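Local coordinates for membrane protein (Acinetobacter baumannii AB307-0294, PDB 5DL5) that probably forms a beta-barrel channel of the OprD porin family in the outer membrane, through which small molecules, possibly including antibiotics, cross that membrane, at residues Ile61-Thr66 with Phe72-Val77; Ser113-Phe118 with Thr122-Thr127. One frame throughout, in Å; residues are numbered along the deposited sequence.

Interaction 1 of 2, residues Ile61-Thr66 with Phe72-Val77; sequences IESGFT and FGVGVV
Phe-72 meets Thr-66 at the turn end of an antiparallel beta hairpin in the wall of a porin barrel. Its backbone is gripped twice by that one residue. Phe-72 O accepts from Thr-66 N at 2.9 Å, and Phe-72 N donates to the hydroxyl Thr-66 OG1 at 3.0 Å. Thr-66 can do this because OG1 sits between its own backbone N and carbonyl carbon (chi1 53°), turned to the facing strand. The same hydroxyl lies at the edge of the Phe-72 ring. The Phe-65 ring puts an edge to the Phe-72 backbone, with CD2 3.9 Å from Phe-72 N.

Gly-73 passes close to Ser-63 and Gly-64. Gly-73 CA lies 3.1 Å from Ser-63 OG, so the backbones pass closely.

Val-74 has a side-chain partner where a regular ladder would offer a carbonyl. Its N donates to Ser-63 OG at 2.8 Å, with 165° at the hydrogen. Val-74 O accepts from Ser-63 N at 3.0 Å. The hydroxyl thus stands in for the carbonyl and continues the pairing.

Gly-75 lies opposite Glu-62 in a non-hydrogen-bonded pair. The Glu-62 chain bends at chi2 (-60°) and brings its carboxylate over this glycine, OE1 3.7 Å from Gly-75 CA. OE1 also forms salt bridges with Lys-115 and Arg-124.

Val-76 and Ile-61 form a hydrogen-bonded pair. Val-76 N reaches Ile-61 O at 2.8 Å, and Val-76 O accepts from Ile-61 N. Their side chains share the sheet face opposite Glu-62.

The hairpin joins strands 50-62 and 70-83. Strand 106-118 flanks the second, pairing Gly-73 with Lys-115 and Gly-75 with Ser-113. Phe-24 touches Ser-63 and Val-74.

Interaction 2 of 2, residues Ser113-Phe118 with Thr122-Thr127; sequences SVKARF and TVRYGT
The Arg-124 chain sets out trans to the main-chain nitrogen (chi1 177°) and bends at chi3, which carries its guanidinium over to Ser-113. Ser-113 turns OG between its own N and carbonyl carbon (chi1 58°) and meets it. The two belong to an antiparallel beta hairpin of the OprD-type porin barrel.

Arg-124 NH1 donates to Ser-113 OG at 3.0 Å. The hydroxyl lies at the guanidinium edge, 2° out of its plane. Lys-115 runs beside Arg-124, and the two chains point the same way. Lys-115 CD packs 3.7 Å from Arg-124 NH2. The two cationic ends are also close, with Lys-115 NZ 4.1 Å from Arg-124 NH2. Both cations gather on the Glu-62 carboxylate. A water also joins the pair, accepting from Lys-115 NZ and weakly from Arg-124 NH2.

Further toward the turn, Arg-117 and Thr-122 cross at an angle. Thr-122 OG1 touches the aliphatic part, 3.6 Å from Arg-117 CG. The polar end of Arg-117 leads off to Gln-18.

The backbones are held by two hydrogen-bonded pairs, Val-114 with Tyr-125 and Ala-116 with Val-123. Tyr-125 N donates to Val-114 O at 2.9 Å, and Val-114 N donates back to Tyr-125 O. These four side chains share the face turned from Lys-115 and Arg-124. There Val-114 CG2 lies near the plane of the Tyr-125 ring, at its edge. Val-114 and Tyr-125 are on the protein surface, consistent with a lipid-facing side.

At Gly-126, whose CA lies 4.0 Å from Ser-113 CB, the chain turns a corner. Beyond it, one water bridges the segments, 2.8 Å from Ser-113 OG and donating to Thr-127 O.

Overall arrangement
Interactions 1 and 2 are successive hairpin contacts in the barrel wall, their centres about 8 Å apart. They follow in series along the chain: 61-66 with 72-77 closes before 113-118 with 122-127 opens. Strands 50-62, 70-83, 106-118 and 121-125 lie side by side in that order, each antiparallel to the next. The middle two join the contacts directly, with a probable hydrogen bond from Gly-75 N to Ser-113 O of 2.9 Å. Side chains tie them too. Glu-62 OE1 of interaction 1 lies 2.7 Å from Lys-115 NZ of interaction 2, and Phe-65 packs on Arg-117. Backbone bonds thus join neighbouring strands, and the Glu-62 side chain reaches past strand 70-83 to strand 106-118.

Interaction 1 of 2, residues Ile61-Thr66 with Phe72-Val77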
loop_
_atom_site.group_PDB
_atom_site.type_symbol
_atom_site.label_atom_id
_atom_site.label_comp_id
_atom_site.label_asym_id
_atom_site.label_seq_id
_atom_site.Cartn_x
_atom_site.Cartn_y
_atom_site.Cartn_z
ATOM N N ILE A 61 -15.644 -9.364 9.093
ATOM C CA ILE A 61 -16.543 -10.541 9.350
ATOM C C ILE A 61 -16.786 -11.187 7.991
ATOM O O ILE A 61 -17.005 -10.453 6.958
ATOM C CB ILE A 61 -17.844 -10.154 10.035
ATOM C CG1 ILE A 61 -17.554 -9.658 11.428
ATOM C CG2 ILE A 61 -18.808 -11.361 10.274
ATOM C CD1 ILE A 61 -18.795 -9.029 12.013
ATOM N N GLU A 62 -16.559 -12.512 7.963
ATOM C CA GLU A 62 -16.702 -13.323 6.740
ATOM C C GLU A 62 -17.493 -14.537 7.210
ATOM O O GLU A 62 -16.983 -15.267 8.051
ATOM C CB GLU A 62 -15.343 -13.758 6.214
ATOM C CG GLU A 62 -14.525 -12.615 5.506
ATOM C CD GLU A 62 -15.306 -12.046 4.294
ATOM O OE1 GLU A 62 -16.179 -12.698 3.631
ATOM O OE2 GLU A 62 -15.111 -10.861 4.000
ATOM N N SER A 63 -18.715 -14.712 6.680
ATOM C CA SER A 63 -19.480 -15.910 6.849
ATOM C C SER A 63 -18.725 -17.063 6.212
ATOM O O SER A 63 -17.854 -16.827 5.433
ATOM C CB SER A 63 -20.868 -15.845 6.219
ATOM O OG SER A 63 -20.878 -15.855 4.822
ATOM N N GLY A 64 -19.066 -18.278 6.558
ATOM C CA GLY A 64 -18.678 -19.316 5.695
ATOM C C GLY A 64 -19.567 -19.386 4.424
ATOM O O GLY A 64 -20.438 -18.543 4.224
ATOM N N PHE A 65 -19.434 -20.463 3.650
ATOM C CA PHE A 65 -20.256 -20.642 2.447
ATOM C C PHE A 65 -21.269 -21.725 2.756
ATOM O O PHE A 65 -20.991 -22.788 3.372
ATOM C CB PHE A 65 -19.452 -20.965 1.135
ATOM C CG PHE A 65 -18.623 -19.836 0.595
ATOM C CD1 PHE A 65 -17.339 -19.644 1.086
ATOM C CD2 PHE A 65 -19.094 -18.973 -0.421
ATOM C CE1 PHE A 65 -16.539 -18.654 0.571
ATOM C CE2 PHE A 65 -18.249 -17.967 -0.959
ATOM C CZ PHE A 65 -16.982 -17.766 -0.394
ATOM N N THR A 66 -22.463 -21.520 2.261
ATOM C CA THR A 66 -23.425 -22.608 2.370
ATOM C C THR A 66 -22.936 -23.824 1.522
ATOM O O THR A 66 -22.285 -23.628 0.522
ATOM C CB THR A 66 -24.828 -22.210 1.863
ATOM O OG1 THR A 66 -24.750 -21.661 0.526
ATOM C CG2 THR A 66 -25.473 -21.204 2.790
ATOM N N PHE A 72 -22.858 -19.925 -1.042
ATOM C CA PHE A 72 -23.148 -18.523 -0.884
ATOM C C PHE A 72 -22.808 -18.028 0.533
ATOM O O PHE A 72 -22.904 -18.760 1.508
ATOM C CB PHE A 72 -24.656 -18.238 -1.179
ATOM C CG PHE A 72 -25.066 -18.600 -2.587
ATOM C CD1 PHE A 72 -24.918 -17.692 -3.622
ATOM C CD2 PHE A 72 -25.552 -19.836 -2.861
ATOM C CE1 PHE A 72 -25.219 -18.058 -4.952
ATOM C CE2 PHE A 72 -25.902 -20.201 -4.133
ATOM C CZ PHE A 72 -25.733 -19.284 -5.187
ATOM N N GLY A 73 -22.325 -16.794 0.626
ATOM C CA GLY A 73 -22.098 -16.196 1.943
ATOM C C GLY A 73 -22.117 -14.700 1.788
ATOM O O GLY A 73 -22.467 -14.124 0.707
ATOM N N VAL A 74 -21.720 -14.054 2.883
ATOM C CA VAL A 74 -21.630 -12.607 2.950
ATOM C C VAL A 74 -20.394 -12.182 3.723
ATOM O O VAL A 74 -19.819 -12.968 4.485
ATOM C CB VAL A 74 -22.873 -11.979 3.692
ATOM C CG1 VAL A 74 -24.185 -12.440 3.088
ATOM C CG2 VAL A 74 -22.812 -12.274 5.153
ATOM N N GLY A 75 -20.004 -10.929 3.513
ATOM C CA GLY A 75 -18.910 -10.289 4.260
ATOM C C GLY A 75 -19.273 -8.887 4.749
ATOM O O GLY A 75 -20.163 -8.277 4.232
ATOM N N VAL A 76 -18.594 -8.413 5.786
ATOM C CA VAL A 76 -18.810 -7.069 6.298
ATOM C C VAL A 76 -17.420 -6.565 6.612
ATOM O O VAL A 76 -16.617 -7.294 7.230
ATOM C CB VAL A 76 -19.664 -7.067 7.576
ATOM C CG1 VAL A 76 -19.564 -5.738 8.310
ATOM C CG2 VAL A 76 -21.131 -7.332 7.264
ATOM N N VAL A 77 -17.128 -5.332 6.234
ATOM C CA VAL A 77 -15.865 -4.661 6.597
ATOM C C VAL A 77 -16.213 -3.272 7.050
ATOM O O VAL A 77 -17.067 -2.627 6.464
ATOM C CB VAL A 77 -14.848 -4.468 5.454
ATOM C CG1 VAL A 77 -14.189 -5.780 5.057
ATOM C CG2 VAL A 77 -15.493 -3.863 4.264
#

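Interaction 2 of 2, residues Ser113-Phe118 with Thr122-Thr127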
loop_
_atom_site.group_PDB
_atom_site.type_symbol
_atom_site.label_atom_id
_atom_site.label_comp_id
_atom_site.label_asym_id
_atom_site.label_seq_id
_atom_site.Cartn_x
_atom_site.Cartn_y
_atom_site.Cartn_z
ATOM N N SER A 113 -20.580 -7.217 1.532
ATOM C CA SER A 113 -20.504 -7.918 0.291
ATOM C C SER A 113 -21.252 -9.223 0.364
ATOM O O SER A 113 -21.627 -9.739 1.492
ATOM C CB SER A 113 -19.040 -8.148 -0.105
ATOM O OG SER A 113 -18.312 -8.886 0.875
ATOM N N VAL A 114 -21.573 -9.703 -0.829
ATOM C CA VAL A 114 -22.084 -11.038 -0.995
ATOM C C VAL A 114 -21.094 -11.838 -1.826
ATOM O O VAL A 114 -20.381 -11.248 -2.614
ATOM C CB VAL A 114 -23.525 -11.071 -1.591
ATOM C CG1 VAL A 114 -24.464 -10.465 -0.581
ATOM C CG2 VAL A 114 -23.620 -10.392 -2.972
ATOM N N LYS A 115 -21.057 -13.168 -1.643
ATOM C CA LYS A 115 -20.071 -13.981 -2.313
ATOM C C LYS A 115 -20.631 -15.298 -2.671
ATOM O O LYS A 115 -21.622 -15.715 -2.078
ATOM C CB LYS A 115 -18.831 -14.179 -1.408
ATOM C CG LYS A 115 -19.042 -14.704 -0.058
ATOM C CD LYS A 115 -17.799 -14.622 0.820
ATOM C CE LYS A 115 -18.096 -15.387 2.094
ATOM N NZ LYS A 115 -17.044 -15.175 3.116
ATOM N N ALA A 116 -20.123 -15.861 -3.749
ATOM C CA ALA A 116 -20.552 -17.098 -4.285
ATOM C C ALA A 116 -19.346 -17.892 -4.683
ATOM O O ALA A 116 -18.323 -17.296 -5.038
ATOM C CB ALA A 116 -21.502 -16.860 -5.468
ATOM N N ARG A 117 -19.421 -19.207 -4.516
ATOM C CA ARG A 117 -18.274 -20.064 -4.764
ATOM C C ARG A 117 -18.679 -21.318 -5.502
ATOM O O ARG A 117 -19.636 -21.961 -5.109
ATOM C CB ARG A 117 -17.505 -20.402 -3.475
ATOM C CG ARG A 117 -16.168 -21.133 -3.749
ATOM C CD ARG A 117 -15.375 -21.401 -2.493
ATOM N NE ARG A 117 -16.169 -22.210 -1.543
ATOM C CZ ARG A 117 -15.877 -22.330 -0.257
ATOM N NH1 ARG A 117 -14.789 -21.759 0.230
ATOM N NH2 ARG A 117 -16.636 -23.005 0.545
ATOM N N PHE A 118 -17.952 -21.666 -6.562
ATOM C CA PHE A 118 -18.159 -22.904 -7.328
ATOM C C PHE A 118 -16.796 -23.499 -7.539
ATOM O O PHE A 118 -15.898 -22.788 -8.000
ATOM C CB PHE A 118 -18.679 -22.520 -8.697
ATOM C CG PHE A 118 -18.693 -23.678 -9.660
ATOM C CD1 PHE A 118 -19.515 -24.794 -9.424
ATOM C CD2 PHE A 118 -17.883 -23.683 -10.763
ATOM C CE1 PHE A 118 -19.511 -25.900 -10.300
ATOM C CE2 PHE A 118 -17.907 -24.742 -11.625
ATOM C CZ PHE A 118 -18.716 -25.857 -11.383
ATOM N N THR A 122 -14.202 -18.058 -6.533
ATOM C CA THR A 122 -15.062 -17.207 -5.747
ATOM C C THR A 122 -15.340 -15.913 -6.510
ATOM O O THR A 122 -14.459 -15.394 -7.251
ATOM C CB THR A 122 -14.378 -16.933 -4.417
ATOM O OG1 THR A 122 -14.176 -18.193 -3.777
ATOM C CG2 THR A 122 -15.219 -16.088 -3.454
ATOM N N VAL A 123 -16.563 -15.391 -6.382
ATOM C CA VAL A 123 -16.927 -14.057 -6.837
ATOM C C VAL A 123 -17.442 -13.278 -5.640
ATOM O O VAL A 123 -18.279 -13.738 -4.878
ATOM C CB VAL A 123 -17.980 -14.058 -7.980
ATOM C CG1 VAL A 123 -18.225 -12.628 -8.526
ATOM C CG2 VAL A 123 -17.518 -14.958 -9.143
ATOM N N ARG A 124 -16.915 -12.098 -5.415
ATOM C CA ARG A 124 -17.372 -11.232 -4.340
ATOM C C ARG A 124 -17.832 -9.899 -4.916
ATOM O O ARG A 124 -17.064 -9.217 -5.630
ATOM C CB ARG A 124 -16.266 -11.058 -3.379
ATOM C CG ARG A 124 -16.559 -10.132 -2.242
ATOM C CD ARG A 124 -15.364 -9.939 -1.354
ATOM N NE ARG A 124 -14.815 -11.123 -0.707
ATOM C CZ ARG A 124 -15.250 -11.602 0.468
ATOM N NH1 ARG A 124 -16.359 -11.102 1.079
ATOM N NH2 ARG A 124 -14.657 -12.668 1.013
ATOM N N TYR A 125 -19.030 -9.495 -4.535
ATOM C CA TYR A 125 -19.615 -8.268 -4.952
ATOM C C TYR A 125 -19.924 -7.375 -3.714
ATOM O O TYR A 125 -20.663 -7.781 -2.801
ATOM C CB TYR A 125 -20.916 -8.599 -5.654
ATOM C CG TYR A 125 -21.635 -7.310 -5.988
ATOM C CD1 TYR A 125 -21.006 -6.309 -6.755
ATOM C CD2 TYR A 125 -22.931 -7.101 -5.587
ATOM C CE1 TYR A 125 -21.655 -5.131 -7.082
ATOM C CE2 TYR A 125 -23.604 -5.934 -5.922
ATOM C CZ TYR A 125 -22.952 -4.976 -6.675
ATOM O OH TYR A 125 -23.601 -3.860 -7.031
ATOM N N GLY A 126 -19.372 -6.175 -3.712
ATOM C CA GLY A 126 -19.587 -5.218 -2.715
ATOM C C GLY A 126 -18.307 -4.584 -2.221
ATOM O O GLY A 126 -17.355 -4.427 -2.968
ATOM N N THR A 127 -18.331 -4.146 -0.966
ATOM C CA THR A 127 -17.252 -3.417 -0.347
ATOM C C THR A 127 -16.157 -4.325 0.117
ATOM O O THR A 127 -16.442 -5.285 0.822
ATOM C CB THR A 127 -17.764 -2.629 0.864
ATOM O OG1 THR A 127 -18.805 -1.839 0.375
ATOM C CG2 THR A 127 -16.747 -1.512 1.288
HETATM O O HOH W 1 -17.314 -7.059 2.792
HETATM O O HOH W 2 -14.695 -15.355 2.428
#